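Local coordinates for protein putative deoxyribonuclease yjjV (Escherichia coli, PDB 1ZZM) that probably hydrolyses ester bonds as a TatD-type metallo-dependent hydrolase that binds two divalent metal cations per subunit, at residues 107-110 and 111-114; 115-118 and 119-122. All coordinates share one frame; numbering follows the deposited sequence.

Contact 1: 107-110 and 111-114; sequences PQFE and RQQW
The amide of Q113 lies over one face of the F109 ring, its plane 29° from that of the ring. NE2 makes the closest approach, 3.3 Å from CD2 of F109, over the rim of the ring and not its middle. A chi1 of -159° sets CG of F109 beside its carbonyl carbon, so the ring leans forward along the helix, under the amide of the residue one turn on. The same NE2 donates to F109 O at 3.2 Å; it comes from above the carbonyl plane, off the lone pairs, while F109 O lies in the plane of the Q113 amide. The Q113 backbone N also donates to F109 O, from the opposite face, so two N-H groups of one residue grip a single oxygen. A water accepts from Q113 NE2 at 2.7 Å and donates to E110 OE2, and H144 takes up Q113 OE1; the amide is thus fixed in rotation from both ends.

Q112 works the other side of the turn. Its chain, extended beyond CG, carries NE2 back to P107 O for a nearly straight bond of 2.8 Å, with the acceptor in the amide plane and the donor tilted from the carbonyl plane. NE2 also rests 3.6 Å from P107 CB, and OE1 accepts from D101 N. An alanine in place of Q112 would remove both polar ends, is likely to leave P107 O and D101 N without these mates, and would probably set the loop before the helix freer to move. Q108 stands at the N-cap position, and its O receives Q112 N at 3.0 Å. This is the N-terminal start of a barrel helix after strand 95-101, where P107, Q108 and Q112 line a pocket holding a glycol chain, probably from the crystallisation liquor.

Contact 2: 115-118 and 119-122; sequences LLDE and QLKL. With ZN (zinc ion), chain D.
A zinc ion hangs from the side of this helix: D117 OD2 binds it at 1.9 Å, and H144 and H148 of helix 138-148 contribute the other two protein ligands. OD1 lies farther from the metal, at 2.6 Å, so the carboxylate is held unevenly. CG of D117 is anti to the carbonyl carbon (chi1 -79°), which turns the carboxylate back along the helix, toward its start. OD1 meets a methyl, L120 CD1, at 3.6 Å, so this oxygen has hydrocarbon beside it.

L120 also packs against L116, with its CD1 4.0 Å from L116 CG and its CG touching L116 CD1. Both leucines touch I98 of strand 95-101, and L116 also touches L141 of helix 138-148. Beneath the side chains the i to i+4 pattern runs on: L120 N donates to L116 O at 2.8 Å and K121 N to D117 O at 3.0 Å. The last of these bonds, L122 N to E118 O, is weak. K121 NZ stays 4.8 Å from E118 OE2 and farther still from D117 OD2, opposite in charge but not in contact.

An aspartate and two histidines from adjacent helices thus make a zinc site separate from the family's two-metal centre. The zinc charge probably favours the ionised carboxylate, and the shared ion cross-links helices 109-125 and 138-148.

Coming from the N terminus, the chain leaves strand 95-101, passes through a loop and enters helix 109-125 at contact 1, where side chains of 111-114 reach back to 107-110. Contact 2 follows directly, 115-118 on 119-122; the centres of the two contacts lie about 12 Å apart. The two neither nest nor cross: each closes a short local turn, the first around the helix start and the second farther along the same rod, before the chain goes on to strand 130-135. Both belong to this one beta-alpha-beta unit. H144 ties them together, meeting Q113 in contact 1 and sharing the zinc ion with D117 in contact 2, thereby joining helix 138-148 to both.

Contact 1: 107-110 and 111-114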
ATOM      1  N   PRO A 107      12.913  10.387  14.824  1.00 20.67           N
ATOM      2  CA  PRO A 107      12.083   9.288  14.350  1.00 17.54           C
ATOM      3  C   PRO A 107      12.114   8.010  15.214  1.00 16.17           C
ATOM      4  O   PRO A 107      11.340   7.089  14.972  1.00 14.70           O
ATOM      5  CB  PRO A 107      12.610   9.067  12.940  1.00 19.39           C
ATOM      6  CG  PRO A 107      14.072   9.348  13.096  1.00 22.75           C
ATOM      7  CD  PRO A 107      14.075  10.597  13.945  1.00 19.47           C
ATOM      8  N   GLN A 108      12.979   7.957  16.219  1.00 11.96           N
ATOM      9  CA  GLN A 108      13.062   6.764  17.083  1.00 12.58           C
ATOM     10  C   GLN A 108      13.228   5.537  16.170  1.00 10.21           C
ATOM     11  O   GLN A 108      12.485   4.558  16.251  1.00 12.35           O
ATOM     12  CB  GLN A 108      11.805   6.648  17.922  1.00 13.81           C
ATOM     13  CG  GLN A 108      11.686   7.750  18.979  1.00 15.83           C
ATOM     14  CD  GLN A 108      10.398   7.684  19.759  1.00 24.01           C
ATOM     15  OE1 GLN A 108      10.090   6.667  20.392  1.00 24.77           O
ATOM     16  NE2 GLN A 108       9.636   8.774  19.738  1.00 27.00           N
ATOM     17  N   PHE A 109      14.217   5.632  15.298  1.00 13.76           N
ATOM     18  CA  PHE A 109      14.492   4.596  14.298  1.00 13.38           C
ATOM     19  C   PHE A 109      14.750   3.184  14.819  1.00 10.93           C
ATOM     20  O   PHE A 109      14.304   2.222  14.193  1.00  8.89           O
ATOM     21  CB  PHE A 109      15.643   5.077  13.398  1.00 14.11           C
ATOM     22  CG  PHE A 109      15.707   4.385  12.057  1.00 14.23           C
ATOM     23  CD1 PHE A 109      14.553   4.137  11.334  1.00 13.59           C
ATOM     24  CD2 PHE A 109      16.934   3.995  11.526  1.00 16.19           C
ATOM     25  CE1 PHE A 109      14.622   3.494  10.078  1.00 16.25           C
ATOM     26  CE2 PHE A 109      17.015   3.355  10.277  1.00 18.53           C
ATOM     27  CZ  PHE A 109      15.848   3.108   9.560  1.00 17.27           C
ATOM     28  N   GLU A 110      15.473   3.040  15.923  1.00 12.56           N
ATOM     29  CA  GLU A 110      15.710   1.695  16.469  1.00 11.73           C
ATOM     30  C   GLU A 110      14.384   1.061  16.897  1.00 13.46           C
ATOM     31  O   GLU A 110      14.138  -0.123  16.604  1.00  9.91           O
ATOM     32  CB  GLU A 110      16.672   1.726  17.677  1.00 16.61           C
ATOM     33  CG  GLU A 110      18.109   2.076  17.328  1.00 19.01           C
ATOM     34  CD  GLU A 110      18.840   0.959  16.584  1.00 22.88           C
ATOM     35  OE1 GLU A 110      18.513  -0.230  16.799  1.00 22.11           O
ATOM     36  OE2 GLU A 110      19.750   1.268  15.789  1.00 22.17           O
ATOM     37  N   ARG A 111      13.533   1.813  17.598  1.00 10.81           N
ATOM     38  CA  ARG A 111      12.245   1.256  17.983  1.00 15.21           C
ATOM     39  C   ARG A 111      11.402   0.982  16.734  1.00 13.40           C
ATOM     40  O   ARG A 111      10.658   0.012  16.717  1.00 11.44           O
ATOM     41  CB  ARG A 111      11.443   2.174  18.913  1.00 18.05           C
ATOM     42  CG  ARG A 111      10.075   1.552  19.265  1.00 22.20           C
ATOM     43  CD  ARG A 111       9.498   2.105  20.554  1.00 27.30           C
ATOM     44  NE  ARG A 111       8.134   1.635  20.833  1.00 28.57           N
ATOM     45  CZ  ARG A 111       7.812   0.422  21.271  1.00 30.65           C
ATOM     46  NH1 ARG A 111       8.753  -0.495  21.486  1.00 32.32           N
ATOM     47  NH2 ARG A 111       6.542   0.132  21.547  1.00 31.03           N
ATOM     48  N   GLN A 112      11.491   1.832  15.700  1.00 10.99           N
ATOM     49  CA  GLN A 112      10.716   1.552  14.475  1.00  9.96           C
ATOM     50  C   GLN A 112      11.109   0.195  13.918  1.00 11.79           C
ATOM     51  O   GLN A 112      10.253  -0.580  13.444  1.00  9.13           O
ATOM     52  CB  GLN A 112      11.001   2.568  13.364  1.00 10.42           C
ATOM     53  CG  GLN A 112      10.382   3.943  13.568  1.00 11.78           C
ATOM     54  CD  GLN A 112      10.459   4.770  12.298  1.00 14.78           C
ATOM     55  OE1 GLN A 112      10.282   4.243  11.198  1.00 12.29           O
ATOM     56  NE2 GLN A 112      10.705   6.077  12.443  1.00 10.89           N
ATOM     57  N   GLN A 113      12.414  -0.075  13.908  1.00  9.97           N
ATOM     58  CA  GLN A 113      12.871  -1.360  13.362  1.00 10.86           C
ATOM     59  C   GLN A 113      12.464  -2.546  14.208  1.00 10.78           C
ATOM     60  O   GLN A 113      12.154  -3.621  13.674  1.00  9.22           O
ATOM     61  CB  GLN A 113      14.374  -1.349  13.174  1.00  9.15           C
ATOM     62  CG  GLN A 113      14.749  -0.342  12.096  1.00 12.91           C
ATOM     63  CD  GLN A 113      16.226  -0.136  11.986  1.00 14.97           C
ATOM     64  OE1 GLN A 113      16.918  -0.898  11.313  1.00 12.69           O
ATOM     65  NE2 GLN A 113      16.730   0.886  12.670  1.00 15.02           N
ATOM     66  N   TRP A 114      12.475  -2.381  15.524  1.00 11.16           N
ATOM     67  CA  TRP A 114      12.065  -3.526  16.364  1.00 11.36           C
ATOM     68  C   TRP A 114      10.590  -3.807  16.079  1.00 12.04           C
ATOM     69  O   TRP A 114      10.158  -4.974  15.943  1.00 12.03           O
ATOM     70  CB  TRP A 114      12.231  -3.180  17.857  1.00 12.82           C
ATOM     71  CG  TRP A 114      11.751  -4.260  18.748  1.00 16.82           C
ATOM     72  CD1 TRP A 114      12.439  -5.389  19.102  1.00 17.28           C
ATOM     73  CD2 TRP A 114      10.476  -4.344  19.381  1.00 19.65           C
ATOM     74  NE1 TRP A 114      11.665  -6.175  19.928  1.00 22.11           N
ATOM     75  CE2 TRP A 114      10.452  -5.558  20.113  1.00 21.23           C
ATOM     76  CE3 TRP A 114       9.348  -3.516  19.408  1.00 19.94           C
ATOM     77  CZ2 TRP A 114       9.341  -5.963  20.863  1.00 24.11           C
ATOM     78  CZ3 TRP A 114       8.247  -3.918  20.153  1.00 25.24           C
ATOM     79  CH2 TRP A 114       8.252  -5.135  20.872  1.00 19.21           C
TER
HETATM   80  O   HOH W   1      19.375   1.501  12.683  1.00 25.46           O

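Contact 2: 115-118 and 119-122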
ATOM      1  N   LEU A 115       9.808  -2.736  15.993  1.00 11.05           N
ATOM      2  CA  LEU A 115       8.373  -2.885  15.765  1.00 12.99           C
ATOM      3  C   LEU A 115       8.092  -3.503  14.403  1.00 11.02           C
ATOM      4  O   LEU A 115       7.195  -4.345  14.261  1.00 11.35           O
ATOM      5  CB  LEU A 115       7.659  -1.529  15.894  1.00 11.51           C
ATOM      6  CG  LEU A 115       6.143  -1.586  15.667  1.00 19.41           C
ATOM      7  CD1 LEU A 115       5.536  -2.597  16.616  1.00 23.92           C
ATOM      8  CD2 LEU A 115       5.521  -0.194  15.930  1.00 21.85           C
ATOM      9  N   LEU A 116       8.825  -3.074  13.389  1.00 11.14           N
ATOM     10  CA  LEU A 116       8.659  -3.682  12.067  1.00  9.96           C
ATOM     11  C   LEU A 116       8.958  -5.187  12.133  1.00 10.04           C
ATOM     12  O   LEU A 116       8.212  -6.000  11.604  1.00  9.34           O
ATOM     13  CB  LEU A 116       9.631  -3.049  11.064  1.00 11.14           C
ATOM     14  CG  LEU A 116       9.745  -3.717   9.696  1.00 12.27           C
ATOM     15  CD1 LEU A 116       8.406  -3.550   8.916  1.00  9.42           C
ATOM     16  CD2 LEU A 116      10.918  -3.120   8.934  1.00 11.06           C
ATOM     17  N   ASP A 117      10.051  -5.572  12.780  1.00 10.99           N
ATOM     18  CA  ASP A 117      10.360  -6.999  12.817  1.00 10.51           C
ATOM     19  C   ASP A 117       9.324  -7.815  13.591  1.00 11.73           C
ATOM     20  O   ASP A 117       9.082  -8.964  13.248  1.00  9.55           O
ATOM     21  CB  ASP A 117      11.781  -7.242  13.343  1.00 11.33           C
ATOM     22  CG  ASP A 117      12.843  -6.990  12.291  1.00 12.51           C
ATOM     23  OD1 ASP A 117      12.505  -6.816  11.097  1.00 14.58           O
ATOM     24  OD2 ASP A 117      14.045  -6.965  12.631  1.00 13.42           O
ATOM     25  N   GLU A 118       8.720  -7.240  14.640  1.00 10.14           N
ATOM     26  CA  GLU A 118       7.686  -7.950  15.379  1.00 11.69           C
ATOM     27  C   GLU A 118       6.515  -8.247  14.442  1.00 12.69           C
ATOM     28  O   GLU A 118       5.887  -9.303  14.519  1.00 11.08           O
ATOM     29  CB  GLU A 118       7.173  -7.114  16.564  1.00 13.38           C
ATOM     30  CG  GLU A 118       8.123  -7.069  17.772  1.00 18.53           C
ATOM     31  CD  GLU A 118       8.513  -8.463  18.265  1.00 21.56           C
ATOM     32  OE1 GLU A 118       7.614  -9.277  18.594  1.00 23.66           O
ATOM     33  OE2 GLU A 118       9.721  -8.747  18.304  1.00 22.90           O
ATOM     34  N   GLN A 119       6.216  -7.306  13.553  1.00 11.95           N
ATOM     35  CA  GLN A 119       5.096  -7.502  12.643  1.00  9.77           C
ATOM     36  C   GLN A 119       5.468  -8.404  11.490  1.00 11.13           C
ATOM     37  O   GLN A 119       4.619  -9.127  10.976  1.00 10.47           O
ATOM     38  CB  GLN A 119       4.604  -6.147  12.171  1.00  9.90           C
ATOM     39  CG  GLN A 119       4.035  -5.387  13.343  1.00 10.44           C
ATOM     40  CD  GLN A 119       3.539  -4.028  12.969  1.00  9.61           C
ATOM     41  OE1 GLN A 119       4.317  -3.064  12.874  1.00 12.42           O
ATOM     42  NE2 GLN A 119       2.268  -3.935  12.725  1.00  4.49           N
ATOM     43  N   LEU A 120       6.738  -8.379  11.096  1.00 12.42           N
ATOM     44  CA  LEU A 120       7.178  -9.263  10.028  1.00 12.47           C
ATOM     45  C   LEU A 120       7.059 -10.695  10.559  1.00 13.49           C
ATOM     46  O   LEU A 120       6.721 -11.611   9.814  1.00 11.73           O
ATOM     47  CB  LEU A 120       8.622  -8.931   9.601  1.00 11.49           C
ATOM     48  CG  LEU A 120       8.772  -7.623   8.784  1.00 12.95           C
ATOM     49  CD1 LEU A 120      10.215  -7.449   8.360  1.00 12.84           C
ATOM     50  CD2 LEU A 120       7.870  -7.638   7.531  1.00 13.27           C
ATOM     51  N   LYS A 121       7.321 -10.897  11.848  1.00 12.81           N
ATOM     52  CA  LYS A 121       7.191 -12.232  12.409  1.00 13.82           C
ATOM     53  C   LYS A 121       5.723 -12.685  12.352  1.00 12.84           C
ATOM     54  O   LYS A 121       5.463 -13.856  12.081  1.00 11.90           O
ATOM     55  CB  LYS A 121       7.686 -12.287  13.866  1.00 15.90           C
ATOM     56  CG  LYS A 121       9.185 -12.157  14.014  1.00 22.43           C
ATOM     57  CD  LYS A 121       9.602 -12.392  15.466  1.00 30.45           C
ATOM     58  CE  LYS A 121      11.080 -12.785  15.551  1.00 36.92           C
ATOM     59  NZ  LYS A 121      12.036 -11.645  15.314  1.00 41.91           N
ATOM     60  N   LEU A 122       4.783 -11.768  12.593  1.00  9.61           N
ATOM     61  CA  LEU A 122       3.370 -12.115  12.548  1.00 10.48           C
ATOM     62  C   LEU A 122       2.909 -12.463  11.134  1.00 12.35           C
ATOM     63  O   LEU A 122       2.135 -13.405  10.940  1.00 12.76           O
ATOM     64  CB  LEU A 122       2.498 -10.996  13.111  1.00 11.67           C
ATOM     65  CG  LEU A 122       2.566 -10.899  14.633  1.00 13.54           C
ATOM     66  CD1 LEU A 122       1.891  -9.630  15.163  1.00 14.33           C
ATOM     67  CD2 LEU A 122       1.891 -12.151  15.210  1.00 11.62           C
TER
HETATM   68 ZN    ZN D 403      15.088  -7.207  11.055  1.00 14.43          ZN